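Local structure of bottromycin amidohydrolase (Streptomyces purpureus, 6I5S) at residues A[233-238]-A[250-255]; A[262-267]-A[334-339]; A[343-348]-A[365-370]. The protein probably hydrolyses an amide bond of a thiazoline-containing bottromycin precursor, a step regarded as the gatekeeper of the biosynthetic pathway, with a two-zinc amidohydrolase centre. All coordinates share one frame; numbering follows the deposited sequence.

Contact 1 (A[233-238]-A[250-255]); sequences FVPNVF and ADALRH
A small apolar contact joins V234 and P235, in the loop that leaves strand 226-228, to A252 and L253 on the last turn of helix 245-254. P235 lays the edge of its ring on the helix: CD sits 3.4 Å from A252 CB, tighter than usual for two carbons, while P235 CG stands 4.0 Å from the same methyl. V234 works one residue earlier, its CG1 reaching L253 CD2 at 4.1 Å. V234 CG1 lies anti to its own carbonyl carbon (chi1 -58°), which turns it to the leucine, and the side chain of V234 also packs on L249 and W276. L253 also packs on I332 of helix 316-338. Beyond the proline the loop turns sharply: N236 is the centre of an inverse gamma turn, and its OD1 accepts from F238 N at 3.1 Å, an Asx turn that leads into the 3-10 segment beginning at V237. No hydrogen bond crosses between 233-238 and 250-255; with only about 118 Å² buried in all, the two are matched by the shape of their methyl and ring carbons rather than by directed polar bonds.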
loop_
_atom_site.group_PDB
_atom_site.type_symbol
_atom_site.label_atom_id
_atom_site.label_comp_id
_atom_site.label_asym_id
_atom_site.label_seq_id
_atom_site.Cartn_x
_atom_site.Cartn_y
_atom_site.Cartn_z
ATOM N N PHE A 233 4.258 -11.993 15.577
ATOM C CA PHE A 233 5.334 -12.951 15.305
ATOM C C PHE A 233 6.664 -12.435 15.846
ATOM O O PHE A 233 7.512 -13.216 16.307
ATOM C CB PHE A 233 5.438 -13.210 13.801
ATOM C CG PHE A 233 4.202 -13.858 13.212
ATOM C CD1 PHE A 233 3.975 -15.225 13.388
ATOM C CD2 PHE A 233 3.255 -13.098 12.573
ATOM C CE1 PHE A 233 2.824 -15.807 12.893
ATOM C CE2 PHE A 233 2.105 -13.665 12.070
ATOM C CZ PHE A 233 1.903 -15.037 12.222
ATOM N N VAL A 234 6.881 -11.132 15.745
ATOM C CA VAL A 234 8.005 -10.452 16.375
ATOM C C VAL A 234 7.450 -9.269 17.140
ATOM O O VAL A 234 6.351 -8.796 16.841
ATOM C CB VAL A 234 9.046 -9.991 15.323
ATOM C CG1 VAL A 234 9.510 -11.170 14.555
ATOM C CG2 VAL A 234 8.464 -8.983 14.410
ATOM N N PRO A 235 8.188 -8.758 18.103
ATOM C CA PRO A 235 7.704 -7.625 18.874
ATOM C C PRO A 235 7.827 -6.320 18.101
ATOM O O PRO A 235 8.683 -6.146 17.237
ATOM C CB PRO A 235 8.621 -7.623 20.105
ATOM C CG PRO A 235 9.811 -8.275 19.682
ATOM C CD PRO A 235 9.496 -9.241 18.591
ATOM N N ASN A 236 6.957 -5.383 18.446
ATOM C CA ASN A 236 7.095 -4.020 17.954
ATOM C C ASN A 236 8.237 -3.359 18.723
ATOM O O ASN A 236 8.031 -2.724 19.776
ATOM C CB ASN A 236 5.784 -3.234 18.117
ATOM C CG ASN A 236 5.922 -1.824 17.635
ATOM O OD1 ASN A 236 7.009 -1.392 17.187
ATOM N ND2 ASN A 236 4.831 -1.082 17.699
ATOM N N VAL A 237 9.464 -3.591 18.253
ATOM C CA VAL A 237 10.640 -3.073 18.945
ATOM C C VAL A 237 10.726 -1.557 18.885
ATOM O O VAL A 237 11.482 -0.949 19.646
ATOM C CB VAL A 237 11.927 -3.706 18.363
ATOM C CG1 VAL A 237 11.927 -5.210 18.605
ATOM C CG2 VAL A 237 12.099 -3.412 16.891
ATOM N N PHE A 238 9.904 -0.905 18.055
ATOM C CA PHE A 238 9.975 0.553 17.990
ATOM C C PHE A 238 9.318 1.195 19.197
ATOM O O PHE A 238 9.531 2.388 19.421
ATOM C CB PHE A 238 9.410 1.038 16.643
ATOM C CG PHE A 238 10.091 0.377 15.497
ATOM C CD1 PHE A 238 11.407 0.724 15.151
ATOM C CD2 PHE A 238 9.501 -0.673 14.832
ATOM C CE1 PHE A 238 12.081 0.051 14.143
ATOM C CE2 PHE A 238 10.180 -1.330 13.809
ATOM C CZ PHE A 238 11.470 -0.979 13.479
ATOM N N ALA A 250 16.814 -9.121 17.386
ATOM C CA ALA A 250 17.706 -10.272 17.286
ATOM C C ALA A 250 17.334 -11.367 18.284
ATOM O O ALA A 250 17.316 -12.547 17.938
ATOM C CB ALA A 250 19.148 -9.831 17.499
ATOM N N ASP A 251 17.031 -10.988 19.531
ATOM C CA ASP A 251 16.642 -11.962 20.542
ATOM C C ASP A 251 15.342 -12.660 20.163
ATOM O O ASP A 251 15.205 -13.880 20.346
ATOM C CB ASP A 251 16.491 -11.262 21.881
ATOM C CG ASP A 251 17.836 -10.888 22.520
ATOM O OD1 ASP A 251 18.929 -11.275 21.994
ATOM O OD2 ASP A 251 17.781 -10.197 23.568
ATOM N N ALA A 252 14.362 -11.897 19.670
ATOM C CA ALA A 252 13.098 -12.484 19.255
ATOM C C ALA A 252 13.313 -13.512 18.154
ATOM O O ALA A 252 12.739 -14.608 18.175
ATOM C CB ALA A 252 12.153 -11.381 18.779
ATOM N N LEU A 253 14.141 -13.174 17.170
ATOM C CA LEU A 253 14.355 -14.096 16.068
ATOM C C LEU A 253 15.164 -15.299 16.523
ATOM O O LEU A 253 14.910 -16.419 16.075
ATOM C CB LEU A 253 15.040 -13.370 14.915
ATOM C CG LEU A 253 14.187 -12.286 14.244
ATOM C CD1 LEU A 253 14.969 -11.418 13.297
ATOM C CD2 LEU A 253 13.051 -12.937 13.506
ATOM N N ARG A 254 16.123 -15.082 17.426
ATOM C CA ARG A 254 16.858 -16.189 18.030
ATOM C C ARG A 254 15.890 -17.225 18.582
ATOM O O ARG A 254 16.097 -18.430 18.410
ATOM C CB ARG A 254 17.803 -15.644 19.119
ATOM C CG ARG A 254 18.276 -16.618 20.196
ATOM C CD ARG A 254 19.198 -17.645 19.654
ATOM N NE ARG A 254 19.827 -18.426 20.717
ATOM C CZ ARG A 254 19.226 -19.403 21.387
ATOM N NH1 ARG A 254 17.968 -19.715 21.111
ATOM N NH2 ARG A 254 19.883 -20.070 22.336
ATOM N N HIS A 255 14.800 -16.777 19.225
ATOM C CA HIS A 255 13.820 -17.688 19.813
ATOM C C HIS A 255 12.660 -17.994 18.874
ATOM O O HIS A 255 11.550 -18.268 19.339
ATOM C CB HIS A 255 13.299 -17.124 21.138
ATOM C CG HIS A 255 14.354 -17.000 22.198
ATOM N ND1 HIS A 255 14.926 -18.095 22.815
ATOM C CD2 HIS A 255 14.948 -15.909 22.741
ATOM C CE1 HIS A 255 15.832 -17.685 23.689
ATOM N NE2 HIS A 255 15.861 -16.362 23.667
#

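Contact 2 (A[262-267]-A[334-339]); sequences AEAAGH and RALAEE
E339, at the C-terminal end of the 334-339 segment, leans its side chain along A262, and the course of that chain describes much of the contact. Its bond from CA to CB is directed toward the 262-267 segment, and CB lies 4.2 Å from A262 CA. The next carbon, CG, is turned anti to the carbonyl carbon (chi1 -64°) and passes 4.2 Å from A262 N. A turn at chi2 (-70°) then bends the chain, so that the carboxylate does not run straight out but comes alongside the alanine, with E339 OE1 3.7 Å from A262 CB. All three are van der Waals approaches with no hydrogen bond, on an exposed edge of the contact, and OE1 alone faces the methyl. The backbone of the same residue meets a second alanine: E339 O lies 3.3 Å from A265 CB. The segment that receives it is a 3-10 turn, 262-264, running into a type II beta turn from A264 to H267, closed by H267 N on A264 O at 3.0 Å. G266 takes the third place of that turn with a positive phi of 83°. G266 and H267 make backbone hydrogen bonds with G340 and R342, joining the turn to the chain that follows the helix, just ahead of strand 268-270. Three residues before E339 the contact becomes buried and wholly apolar. L336 carries CD2 to within 3.5 Å of A264 CB, and the same leucine also packs on F233, L230 and L261 from the preceding part of the chain.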
loop_
_atom_site.group_PDB
_atom_site.type_symbol
_atom_site.label_atom_id
_atom_site.label_comp_id
_atom_site.label_asym_id
_atom_site.label_seq_id
_atom_site.Cartn_x
_atom_site.Cartn_y
_atom_site.Cartn_z
ATOM N N ALA A 262 1.703 -22.125 11.194
ATOM C CA ALA A 262 0.495 -22.719 10.620
ATOM C C ALA A 262 -0.782 -22.129 11.212
ATOM O O ALA A 262 -1.859 -22.282 10.622
ATOM C CB ALA A 262 0.492 -24.232 10.830
ATOM N N GLU A 263 -0.695 -21.477 12.372
ATOM C CA GLU A 263 -1.835 -20.729 12.875
ATOM C C GLU A 263 -2.224 -19.603 11.921
ATOM O O GLU A 263 -3.347 -19.099 11.994
ATOM C CB GLU A 263 -1.514 -20.167 14.255
ATOM C CG GLU A 263 -1.605 -21.202 15.386
ATOM C CD GLU A 263 -0.958 -20.722 16.684
ATOM O OE1 GLU A 263 -0.898 -19.490 16.907
ATOM O OE2 GLU A 263 -0.507 -21.573 17.482
ATOM N N ALA A 264 -1.338 -19.212 11.015
ATOM C CA ALA A 264 -1.645 -18.107 10.118
ATOM C C ALA A 264 -2.285 -18.547 8.808
ATOM O O ALA A 264 -2.569 -17.693 7.963
ATOM C CB ALA A 264 -0.378 -17.301 9.824
ATOM N N ALA A 265 -2.552 -19.834 8.622
ATOM C CA ALA A 265 -3.118 -20.274 7.353
ATOM C C ALA A 265 -4.470 -19.629 7.124
ATOM O O ALA A 265 -5.324 -19.630 8.004
ATOM C CB ALA A 265 -3.235 -21.799 7.322
ATOM N N GLY A 266 -4.649 -19.043 5.935
ATOM C CA GLY A 266 -5.846 -18.333 5.576
ATOM C C GLY A 266 -5.934 -16.909 6.045
ATOM O O GLY A 266 -6.885 -16.221 5.676
ATOM N N HIS A 267 -4.986 -16.429 6.821
ATOM C CA HIS A 267 -5.077 -15.080 7.337
ATOM C C HIS A 267 -4.182 -14.126 6.550
ATOM O O HIS A 267 -3.128 -14.508 6.026
ATOM C CB HIS A 267 -4.737 -15.099 8.811
ATOM C CG HIS A 267 -5.737 -15.885 9.605
ATOM N ND1 HIS A 267 -5.418 -17.043 10.272
ATOM C CD2 HIS A 267 -7.078 -15.715 9.767
ATOM C CE1 HIS A 267 -6.502 -17.536 10.844
ATOM N NE2 HIS A 267 -7.521 -16.745 10.562
ATOM N N ARG A 334 7.944 -15.328 3.786
ATOM C CA ARG A 334 7.855 -16.427 2.814
ATOM C C ARG A 334 7.356 -17.699 3.472
ATOM O O ARG A 334 6.512 -18.419 2.919
ATOM C CB ARG A 334 9.198 -16.710 2.138
ATOM C CG ARG A 334 9.093 -17.894 1.117
ATOM C CD ARG A 334 10.377 -18.187 0.400
ATOM N NE ARG A 334 11.464 -18.518 1.314
ATOM C CZ ARG A 334 12.637 -19.009 0.933
ATOM N NH1 ARG A 334 12.878 -19.255 -0.351
ATOM N NH2 ARG A 334 13.566 -19.262 1.843
ATOM N N ALA A 335 7.856 -17.989 4.668
ATOM C CA ALA A 335 7.461 -19.212 5.348
ATOM C C ALA A 335 5.979 -19.176 5.708
ATOM O O ALA A 335 5.285 -20.202 5.640
ATOM C CB ALA A 335 8.319 -19.403 6.612
ATOM N N LEU A 336 5.479 -17.998 6.077
ATOM C CA LEU A 336 4.049 -17.840 6.328
ATOM C C LEU A 336 3.225 -18.136 5.070
ATOM O O LEU A 336 2.207 -18.849 5.123
ATOM C CB LEU A 336 3.792 -16.424 6.857
ATOM C CG LEU A 336 4.113 -16.175 8.324
ATOM C CD1 LEU A 336 4.147 -14.671 8.668
ATOM C CD2 LEU A 336 3.075 -16.889 9.176
ATOM N N ALA A 337 3.659 -17.600 3.916
ATOM C CA ALA A 337 2.962 -17.874 2.666
ATOM C C ALA A 337 2.947 -19.364 2.364
ATOM O O ALA A 337 1.921 -19.921 1.959
ATOM C CB ALA A 337 3.612 -17.104 1.538
ATOM N N GLU A 338 4.066 -20.046 2.618
ATOM C CA GLU A 338 4.128 -21.488 2.394
ATOM C C GLU A 338 3.219 -22.247 3.341
ATOM O O GLU A 338 2.751 -23.334 2.999
ATOM C CB GLU A 338 5.575 -21.985 2.526
ATOM C CG GLU A 338 6.424 -21.683 1.292
ATOM C CD GLU A 338 7.925 -21.785 1.547
ATOM O OE1 GLU A 338 8.325 -22.196 2.656
ATOM O OE2 GLU A 338 8.705 -21.438 0.631
ATOM N N GLU A 339 2.926 -21.700 4.520
ATOM C CA GLU A 339 1.939 -22.334 5.412
ATOM C C GLU A 339 0.503 -21.966 5.048
ATOM O O GLU A 339 -0.421 -22.460 5.691
ATOM C CB GLU A 339 2.188 -21.959 6.877
ATOM C CG GLU A 339 3.498 -22.451 7.443
ATOM C CD GLU A 339 3.513 -23.938 7.626
ATOM O OE1 GLU A 339 2.418 -24.539 7.734
ATOM O OE2 GLU A 339 4.616 -24.506 7.670
#

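Contact 3 (A[343-348]-A[365-370]); sequences LLVGTD and AELTRA
Apolar contacts carry this buried pairing, and L367 of helix 358-369 makes all of them on its side. Its two methyls part company: CD2 goes to L343 CD1 at 4.2 Å, and CD1 goes to V345 CG2 at 4.0 Å. V345 holds CG1 anti to the backbone N (chi1 -177°), which leaves CG2 as the branch that meets the helix, the two side chains crossing at a slant. The bond from CA to CB of L344 is directed away from the helix, and its backbone makes the approach, L344 O lying 4.4 Å from L367 CD1. The main chains themselves stay well apart, V345 CA being 8.5 Å from L367 CA, so it is the leucine that spans the gap. L273 of helix 273-280 also packs on L367.

Metal binding belongs to the far end of the same segment. This is consistent with the amidohydrolase barrel, in which a metal-binding aspartate lies at the end of a late strand: here D348 OD1 binds a zinc ion together with H94, H96 and the carboxylated lysine at position 183. The other oxygen, D348 OD2, forms a salt bridge with R279.

Polar bonds and charge pairs stay within the helix, none crossing to 343-348. R369 NH2 pairs with E366 OE2 at 2.7 Å, the carboxylate oxygen lying at the edge of the guanidinium and in its plane, while A365 O lies above one face, offset toward the rim. That carbonyl also takes the helical bond from the same arginine, R369 N to A365 O being 2.8 Å, and A370 N follows on E366 O at 3.2 Å.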
loop_
_atom_site.group_PDB
_atom_site.type_symbol
_atom_site.label_atom_id
_atom_site.label_comp_id
_atom_site.label_asym_id
_atom_site.label_seq_id
_atom_site.Cartn_x
_atom_site.Cartn_y
_atom_site.Cartn_z
ATOM N N LEU A 343 -0.402 -13.169 1.862
ATOM C CA LEU A 343 0.428 -11.980 1.970
ATOM C C LEU A 343 -0.163 -10.802 1.192
ATOM O O LEU A 343 -0.896 -10.973 0.222
ATOM C CB LEU A 343 1.823 -12.249 1.457
ATOM C CG LEU A 343 2.685 -13.129 2.343
ATOM C CD1 LEU A 343 4.033 -13.393 1.583
ATOM C CD2 LEU A 343 2.963 -12.519 3.643
ATOM N N LEU A 344 0.178 -9.606 1.654
ATOM C CA LEU A 344 -0.223 -8.333 1.043
ATOM C C LEU A 344 1.024 -7.486 0.864
ATOM O O LEU A 344 2.037 -7.644 1.569
ATOM C CB LEU A 344 -1.253 -7.573 1.944
ATOM C CG LEU A 344 -2.516 -8.349 2.289
ATOM C CD1 LEU A 344 -3.286 -7.620 3.418
ATOM C CD2 LEU A 344 -3.394 -8.427 1.021
ATOM N N VAL A 345 0.945 -6.553 -0.074
ATOM C CA VAL A 345 2.049 -5.661 -0.397
ATOM C C VAL A 345 1.701 -4.286 0.132
ATOM O O VAL A 345 0.881 -3.578 -0.478
ATOM C CB VAL A 345 2.317 -5.610 -1.900
ATOM C CG1 VAL A 345 3.483 -4.764 -2.142
ATOM C CG2 VAL A 345 2.493 -6.984 -2.501
ATOM N N GLY A 346 2.283 -3.905 1.269
ATOM C CA GLY A 346 2.058 -2.591 1.827
ATOM C C GLY A 346 3.393 -1.971 2.190
ATOM O O GLY A 346 4.387 -2.672 2.376
ATOM N N THR A 347 3.401 -0.636 2.316
ATOM C CA THR A 347 4.662 0.093 2.368
ATOM C C THR A 347 4.894 0.940 3.606
ATOM O O THR A 347 6.057 1.253 3.897
ATOM C CB THR A 347 4.790 1.032 1.165
ATOM O OG1 THR A 347 3.754 2.027 1.183
ATOM C CG2 THR A 347 4.741 0.230 -0.118
ATOM N N ASP A 348 3.839 1.368 4.300
ATOM C CA ASP A 348 3.963 2.436 5.297
ATOM C C ASP A 348 4.560 3.690 4.671
ATOM O O ASP A 348 5.281 4.450 5.324
ATOM C CB ASP A 348 4.783 1.964 6.521
ATOM C CG ASP A 348 4.106 2.236 7.855
ATOM O OD1 ASP A 348 3.076 2.904 7.931
ATOM O OD2 ASP A 348 4.639 1.742 8.855
ATOM N N ALA A 365 10.066 -6.073 -4.406
ATOM C CA ALA A 365 11.460 -6.542 -4.444
ATOM C C ALA A 365 11.862 -7.244 -3.137
ATOM O O ALA A 365 12.530 -8.273 -3.164
ATOM C CB ALA A 365 12.385 -5.358 -4.741
ATOM N N GLU A 366 11.466 -6.702 -1.981
ATOM C CA GLU A 366 11.724 -7.388 -0.714
ATOM C C GLU A 366 11.119 -8.786 -0.690
ATOM O O GLU A 366 11.772 -9.745 -0.244
ATOM C CB GLU A 366 11.166 -6.610 0.483
ATOM C CG GLU A 366 11.846 -5.275 0.811
ATOM C CD GLU A 366 13.125 -5.381 1.583
ATOM O OE1 GLU A 366 13.382 -6.448 2.179
ATOM O OE2 GLU A 366 13.894 -4.377 1.617
ATOM N N LEU A 367 9.868 -8.917 -1.140
ATOM C CA LEU A 367 9.189 -10.204 -1.087
ATOM C C LEU A 367 9.799 -11.200 -2.073
ATOM O O LEU A 367 9.961 -12.381 -1.752
ATOM C CB LEU A 367 7.696 -9.996 -1.374
ATOM C CG LEU A 367 6.940 -9.263 -0.259
ATOM C CD1 LEU A 367 5.611 -8.771 -0.773
ATOM C CD2 LEU A 367 6.731 -10.243 0.907
ATOM N N THR A 368 10.181 -10.743 -3.271
ATOM C CA THR A 368 10.798 -11.680 -4.208
ATOM C C THR A 368 12.237 -12.030 -3.808
ATOM O O THR A 368 12.675 -13.171 -4.026
ATOM C CB THR A 368 10.761 -11.117 -5.649
ATOM O OG1 THR A 368 11.352 -9.807 -5.712
ATOM C CG2 THR A 368 9.309 -11.028 -6.113
ATOM N N ARG A 369 12.977 -11.083 -3.199
ATOM C CA ARG A 369 14.298 -11.416 -2.658
ATOM C C ARG A 369 14.207 -12.526 -1.625
ATOM O O ARG A 369 15.113 -13.343 -1.514
ATOM C CB ARG A 369 14.983 -10.205 -2.009
ATOM C CG ARG A 369 15.599 -9.238 -2.974
ATOM C CD ARG A 369 16.617 -8.302 -2.314
ATOM N NE ARG A 369 16.111 -7.356 -1.319
ATOM C CZ ARG A 369 15.535 -6.189 -1.556
ATOM N NH1 ARG A 369 15.342 -5.732 -2.770
ATOM N NH2 ARG A 369 15.192 -5.465 -0.530
ATOM N N ALA A 370 13.132 -12.535 -0.828
ATOM C CA ALA A 370 12.892 -13.578 0.165
ATOM C C ALA A 370 12.482 -14.910 -0.442
ATOM O O ALA A 370 12.452 -15.917 0.283
ATOM C CB ALA A 370 11.824 -13.098 1.153
#

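Along the chain the contacts come in series, contact 1 closing before contact 2 opens and contact 2 before contact 3. Centre to centre, contacts 1 and 2 are about 18 Å apart, 2 and 3 about 15 Å, and 1 and 3 about 19 Å. Contact 2, on helix 316-338, touches both others: F233 CZ packs on L336 CD2 at 3.8 Å, and A337 CB meets L343 CD1 at 3.7 Å. Contact 3 lies about 10 Å from the chain's centre and holds a zinc ligand; contact 1 is about 24 Å out, yet the side chain of V234 is about 12 Å from a bound zinc. Together they pack one largely helical region beside the zinc centre.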